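Local structure of pyruvate kinase (Pseudomonas aeruginosa, 6QXL) at residues Val193-Asp198 with Lys221-Glu226; Val244-Gly249 with Gly262-Ile267. The protein probably catalyses the last step of glycolysis, transferring the phosphoryl group of phosphoenolpyruvate to ADP to give pyruvate and ATP. All coordinates share one frame; numbering follows the deposited sequence.

Contact 1 of 2, residues Val193-Asp198 with Lys221-Glu226; sequences VSFPRD and KIERAE. With MG (magnesium ion), chain N.
The active-site end of the pyruvate kinase TIM barrel is built here by the C-terminal ends of neighbouring parallel strands 190-193 and 217-222 and the loops that follow them. Lys221 N donates to Val193 O at 3.2 Å, a sheet bond between the two strands. The side chain of the same lysine, through NZ, donates to Ser194 OG at 3.0 Å. Ser194 OG is also hydrogen-bonded to Leu69 O. A salt bridge to Asp68 and a bond to a bound malonate ion hold the same ammonium group.

Glu223 carries the metal. Its OE2 binds the magnesium ion, which Asp250 also ligates. The other oxygen, OE1, lies over the centre of one face of the Phe195 ring, 3.9 Å above its plane. It also takes a weak bond of 3.3 Å from Phe195 N.

The Arg224 chain bends at chi2 (-89°), and its guanidinium has a neighbour on each face. Phe195 meets one face obliquely, with CD1 3.3 Å from Arg224 CZ. Only the Arg197 guanidinium is stacked, on the opposite face, with centres 3.8 Å apart and planes at 20°. Arg197 NE then reaches Glu226 OE1 at 2.9 Å in a salt bridge; the oxygen lies at the guanidinium edge, but the nitrogen comes from above the carboxylate plane. Water 1 joins Phe195 O to Arg224 NE, and water 2 ties Pro196 O and Lys221 O to Glu223 N.

Two arginines stacked this closely should repel. Glu226 on Arg197 and Glu254 on Arg224 probably offset that charge. The stack and waters link the two loops, the stack lying farther from the metal, while the Phe195 amide may help hold the carboxylate oxygen of Glu223 that does not bind magnesium.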
loop_
_atom_site.group_PDB
_atom_site.type_symbol
_atom_site.label_atom_id
_atom_site.label_comp_id
_atom_site.label_asym_id
_atom_site.label_seq_id
_atom_site.Cartn_x
_atom_site.Cartn_y
_atom_site.Cartn_z
ATOM N N VAL A 193 28.913 -25.723 5.291
ATOM C CA VAL A 193 30.014 -25.611 4.347
ATOM C C VAL A 193 30.582 -24.198 4.407
ATOM O O VAL A 193 29.841 -23.232 4.304
ATOM C CB VAL A 193 29.527 -25.920 2.927
ATOM C CG1 VAL A 193 30.647 -25.765 1.914
ATOM C CG2 VAL A 193 28.963 -27.318 2.885
ATOM N N SER A 194 31.909 -24.097 4.547
ATOM C CA SER A 194 32.578 -22.797 4.589
ATOM C C SER A 194 33.058 -22.391 3.212
ATOM O O SER A 194 33.416 -23.225 2.376
ATOM C CB SER A 194 33.752 -22.834 5.543
ATOM O OG SER A 194 33.345 -23.103 6.867
ATOM N N PHE A 195 32.992 -21.085 2.978
ATOM C CA PHE A 195 33.519 -20.418 1.770
ATOM C C PHE A 195 32.989 -20.944 0.461
ATOM O O PHE A 195 33.704 -20.934 -0.522
ATOM C CB PHE A 195 35.108 -20.457 1.734
ATOM C CG PHE A 195 35.780 -19.648 2.771
ATOM C CD1 PHE A 195 35.837 -18.278 2.788
ATOM C CD2 PHE A 195 36.257 -20.312 3.945
ATOM C CE1 PHE A 195 36.394 -17.573 3.891
ATOM C CE2 PHE A 195 36.825 -19.631 5.022
ATOM C CZ PHE A 195 36.917 -18.294 4.942
ATOM N N PRO A 196 31.734 -21.412 0.385
ATOM C CA PRO A 196 31.241 -21.773 -0.938
ATOM C C PRO A 196 31.035 -20.544 -1.798
ATOM O O PRO A 196 30.721 -19.467 -1.292
ATOM C CB PRO A 196 29.898 -22.448 -0.638
ATOM C CG PRO A 196 29.450 -21.823 0.603
ATOM C CD PRO A 196 30.663 -21.522 1.399
ATOM N N ARG A 197 31.224 -20.693 -3.107
ATOM C CA ARG A 197 31.061 -19.611 -4.066
ATOM C C ARG A 197 29.830 -19.787 -4.931
ATOM O O ARG A 197 29.292 -18.747 -5.349
ATOM C CB ARG A 197 32.306 -19.515 -4.931
ATOM C CG ARG A 197 33.412 -18.831 -4.033
ATOM C CD ARG A 197 34.719 -18.557 -4.765
ATOM N NE ARG A 197 35.540 -17.510 -4.143
ATOM C CZ ARG A 197 36.885 -17.532 -3.966
ATOM N NH1 ARG A 197 37.558 -18.629 -4.254
ATOM N NH2 ARG A 197 37.506 -16.501 -3.399
ATOM N N ASP A 198 29.382 -20.993 -5.195
ATOM C CA ASP A 198 28.174 -21.159 -6.016
ATOM C C ASP A 198 27.539 -22.496 -5.736
ATOM O O ASP A 198 28.068 -23.294 -4.988
ATOM C CB ASP A 198 28.502 -21.029 -7.521
ATOM C CG ASP A 198 29.602 -21.950 -7.963
ATOM O OD1 ASP A 198 29.837 -23.009 -7.381
ATOM O OD2 ASP A 198 30.217 -21.584 -8.967
ATOM N N LYS A 221 27.378 -21.228 4.288
ATOM C CA LYS A 221 27.890 -20.032 4.941
ATOM C C LYS A 221 28.211 -18.984 3.897
ATOM O O LYS A 221 29.038 -19.208 3.040
ATOM C CB LYS A 221 29.111 -20.380 5.768
ATOM C CG LYS A 221 28.769 -21.274 6.949
ATOM C CD LYS A 221 29.996 -21.898 7.561
ATOM C CE LYS A 221 30.897 -20.866 8.227
ATOM N NZ LYS A 221 31.978 -21.502 9.005
ATOM N N ILE A 222 27.546 -17.840 3.972
ATOM C CA ILE A 222 27.754 -16.757 3.016
ATOM C C ILE A 222 28.921 -15.905 3.531
ATOM O O ILE A 222 28.742 -15.066 4.385
ATOM C CB ILE A 222 26.483 -15.910 2.836
ATOM C CG1 ILE A 222 25.244 -16.794 2.623
ATOM C CG2 ILE A 222 26.643 -14.938 1.689
ATOM C CD1 ILE A 222 25.391 -17.843 1.568
ATOM N N GLU A 223 30.130 -16.222 3.081
ATOM C CA GLU A 223 31.377 -15.583 3.458
ATOM C C GLU A 223 32.235 -15.084 2.291
ATOM O O GLU A 223 33.282 -14.578 2.512
ATOM C CB GLU A 223 32.259 -16.591 4.213
ATOM C CG GLU A 223 31.798 -17.067 5.573
ATOM C CD GLU A 223 32.714 -18.078 6.246
ATOM O OE1 GLU A 223 32.883 -19.142 5.685
ATOM O OE2 GLU A 223 33.239 -17.831 7.354
ATOM N N ARG A 224 31.825 -15.253 1.054
ATOM C CA ARG A 224 32.667 -14.890 -0.089
ATOM C C ARG A 224 32.085 -13.748 -0.848
ATOM O O ARG A 224 30.882 -13.710 -1.058
ATOM C CB ARG A 224 32.892 -16.066 -1.046
ATOM C CG ARG A 224 33.906 -17.017 -0.533
ATOM C CD ARG A 224 35.361 -16.778 -0.878
ATOM N NE ARG A 224 36.119 -17.974 -0.810
ATOM C CZ ARG A 224 37.310 -18.113 -0.188
ATOM N NH1 ARG A 224 37.885 -17.078 0.419
ATOM N NH2 ARG A 224 37.935 -19.286 -0.173
ATOM N N ALA A 225 32.902 -12.821 -1.290
ATOM C CA ALA A 225 32.434 -11.727 -2.134
ATOM C C ALA A 225 31.646 -12.192 -3.338
ATOM O O ALA A 225 30.631 -11.596 -3.696
ATOM C CB ALA A 225 33.588 -10.833 -2.547
ATOM N N GLU A 226 32.087 -13.308 -3.928
ATOM C CA GLU A 226 31.451 -13.832 -5.148
ATOM C C GLU A 226 30.042 -14.321 -4.870
ATOM O O GLU A 226 29.192 -14.252 -5.743
ATOM C CB GLU A 226 32.292 -14.977 -5.746
ATOM C CG GLU A 226 33.692 -14.597 -6.239
ATOM C CD GLU A 226 34.750 -14.429 -5.154
ATOM O OE1 GLU A 226 34.567 -14.790 -3.965
ATOM O OE2 GLU A 226 35.774 -13.840 -5.469
HETATM MG MG MG N . 33.874 -17.766 8.842
HETATM O O HOH W 1 35.666 -20.461 -2.062
HETATM O O HOH W 2 30.380 -18.143 1.104
HETATM O O HOH W 3 35.746 -17.371 10.571
#

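Contact 2 of 2, residues Val244-Gly249 with Gly262-Ile267; sequences VMVARG and GIQKKI
Val244, Val246 and Ile267 form an apolar layer between a strand and an outer helix of the TIM barrel. Strand 244-247 and helix 262-267 run antiparallel, at 174°, with their axes 9.2 Å apart. This is the layering of a beta/alpha barrel.

Ile267 CG2 makes the closest approach to both valines. It touches Val246 CG2 at 3.7 Å and Val244 CG2 at 3.9 Å. Ile267 CD1 also reaches Val246. The two methyls of Val246 have different neighbours. Its CG1 is anti to its own N (chi1 -173°), which sends that methyl to the CA and CG of Gln264, while CG2 is turned to the CB and CG2 of Ile267.

Gln264 is fully extended as far as its amide. Val246 lies across its stem at about a right angle. The extended chain carries OE1 past the valine to the guanidinium of Arg248. The main charge partner of Arg248 is Asp301, reached through NH2, and Arg248 NE bonds to Ala281 O. Arg296 of a second subunit binds the backbone oxygens of Arg248 and Gly249.

Arg248 NH1 donates to Gln264 OE1 at 3.0 Å. NH1 lies in the carbonyl plane of the amide, while the oxygen is tilted 26° out of the guanidinium plane.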
loop_
_atom_site.group_PDB
_atom_site.type_symbol
_atom_site.label_atom_id
_atom_site.label_comp_id
_atom_site.label_asym_id
_atom_site.label_seq_id
_atom_site.Cartn_x
_atom_site.Cartn_y
_atom_site.Cartn_z
ATOM N N VAL A 244 21.082 -21.227 5.352
ATOM C CA VAL A 244 22.214 -20.344 5.122
ATOM C C VAL A 244 22.601 -19.644 6.397
ATOM O O VAL A 244 21.782 -19.483 7.299
ATOM C CB VAL A 244 21.959 -19.293 4.020
ATOM C CG1 VAL A 244 21.591 -19.961 2.709
ATOM C CG2 VAL A 244 20.879 -18.329 4.430
ATOM N N MET A 245 23.862 -19.240 6.467
ATOM C CA MET A 245 24.401 -18.522 7.611
ATOM C C MET A 245 24.995 -17.206 7.122
ATOM O O MET A 245 25.812 -17.192 6.206
ATOM C CB MET A 245 25.477 -19.354 8.296
ATOM C CG MET A 245 26.087 -18.690 9.513
ATOM S SD MET A 245 27.513 -19.497 10.176
ATOM C CE MET A 245 26.754 -20.964 10.932
ATOM N N VAL A 246 24.617 -16.116 7.767
ATOM C CA VAL A 246 25.227 -14.823 7.523
ATOM C C VAL A 246 26.499 -14.781 8.354
ATOM O O VAL A 246 26.472 -14.501 9.545
ATOM C CB VAL A 246 24.281 -13.652 7.858
ATOM C CG1 VAL A 246 24.894 -12.331 7.433
ATOM C CG2 VAL A 246 22.944 -13.829 7.157
ATOM N N ALA A 247 27.608 -15.098 7.701
ATOM C CA ALA A 247 28.873 -15.307 8.397
ATOM C C ALA A 247 29.653 -13.995 8.377
ATOM O O ALA A 247 30.529 -13.771 7.527
ATOM C CB ALA A 247 29.655 -16.413 7.728
ATOM N N ARG A 248 29.361 -13.136 9.344
ATOM C CA ARG A 248 29.736 -11.741 9.198
ATOM C C ARG A 248 31.217 -11.482 9.390
ATOM O O ARG A 248 31.710 -10.469 8.912
ATOM C CB ARG A 248 28.910 -10.856 10.118
ATOM C CG ARG A 248 27.437 -10.959 9.801
ATOM C CD ARG A 248 26.588 -10.059 10.667
ATOM N NE ARG A 248 26.892 -10.211 12.073
ATOM C CZ ARG A 248 26.282 -9.510 13.036
ATOM N NH1 ARG A 248 25.321 -8.637 12.739
ATOM N NH2 ARG A 248 26.620 -9.691 14.308
ATOM N N GLY A 249 31.912 -12.381 10.089
ATOM C CA GLY A 249 33.362 -12.278 10.250
ATOM C C GLY A 249 34.074 -12.304 8.898
ATOM O O GLY A 249 34.604 -11.293 8.434
ATOM N N GLY A 262 23.179 -4.065 4.758
ATOM C CA GLY A 262 22.286 -4.287 3.635
ATOM C C GLY A 262 22.268 -5.742 3.211
ATOM O O GLY A 262 21.203 -6.276 2.868
ATOM N N ILE A 263 23.430 -6.374 3.254
ATOM C CA ILE A 263 23.570 -7.742 2.809
ATOM C C ILE A 263 22.970 -8.720 3.846
ATOM O O ILE A 263 22.322 -9.695 3.468
ATOM C CB ILE A 263 25.036 -8.076 2.465
ATOM C CG1 ILE A 263 25.451 -7.416 1.156
ATOM C CG2 ILE A 263 25.316 -9.572 2.371
ATOM C CD1 ILE A 263 26.035 -6.022 1.237
ATOM N N GLN A 264 23.158 -8.451 5.137
ATOM C CA GLN A 264 22.508 -9.261 6.139
ATOM C C GLN A 264 21.007 -9.315 5.878
ATOM O O GLN A 264 20.400 -10.388 5.872
ATOM C CB GLN A 264 22.772 -8.760 7.560
ATOM C CG GLN A 264 22.075 -9.598 8.631
ATOM C CD GLN A 264 22.305 -9.075 10.033
ATOM O OE1 GLN A 264 23.425 -8.908 10.472
ATOM N NE2 GLN A 264 21.229 -8.865 10.769
ATOM N N LYS A 265 20.417 -8.155 5.619
ATOM C CA LYS A 265 18.983 -8.091 5.390
ATOM C C LYS A 265 18.579 -8.794 4.104
ATOM O O LYS A 265 17.553 -9.497 4.087
ATOM C CB LYS A 265 18.491 -6.653 5.433
ATOM C CG LYS A 265 18.313 -6.143 6.860
ATOM C CD LYS A 265 18.463 -4.644 6.992
ATOM C CE LYS A 265 17.763 -4.061 8.245
ATOM N NZ LYS A 265 18.413 -4.428 9.548
ATOM N N LYS A 266 19.389 -8.654 3.057
ATOM C CA LYS A 266 19.081 -9.314 1.809
ATOM C C LYS A 266 19.146 -10.827 1.946
ATOM O O LYS A 266 18.223 -11.537 1.535
ATOM C CB LYS A 266 20.016 -8.827 0.686
ATOM C CG LYS A 266 19.674 -9.402 -0.696
ATOM C CD LYS A 266 19.657 -8.353 -1.866
ATOM C CE LYS A 266 20.988 -7.959 -2.457
ATOM N NZ LYS A 266 20.635 -7.235 -3.692
ATOM N N ILE A 267 20.208 -11.321 2.576
ATOM C CA ILE A 267 20.383 -12.758 2.722
ATOM C C ILE A 267 19.194 -13.365 3.483
ATOM O O ILE A 267 18.636 -14.367 3.063
ATOM C CB ILE A 267 21.693 -13.086 3.443
ATOM C CG1 ILE A 267 22.902 -12.704 2.595
ATOM C CG2 ILE A 267 21.756 -14.569 3.775
ATOM C CD1 ILE A 267 24.184 -12.571 3.392
#

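How the contacts relate
The contacts follow one another along the chain. Contact 1 ends at Glu226 before contact 2 begins at Val244. Their centres are 11 Å apart, and both lie in the barrel domain. Strands 217-222 and 243-247 are neighbours in the eight-stranded barrel, and Ile222 N to Met245 O is a probable hydrogen bond between them at 2.9 Å. Glu223 CG packs on Ala247 CB, and Ile222 CG2 on Ile267 CD1. Contact 1 sits at the metal site. Contact 2 backs the adjoining strand with helix 260-273. That strand leads into helix 248-255, whose Asp250 shares the magnesium ion with Glu223. These two metal ligands come from the segments that follow two adjacent barrel strands.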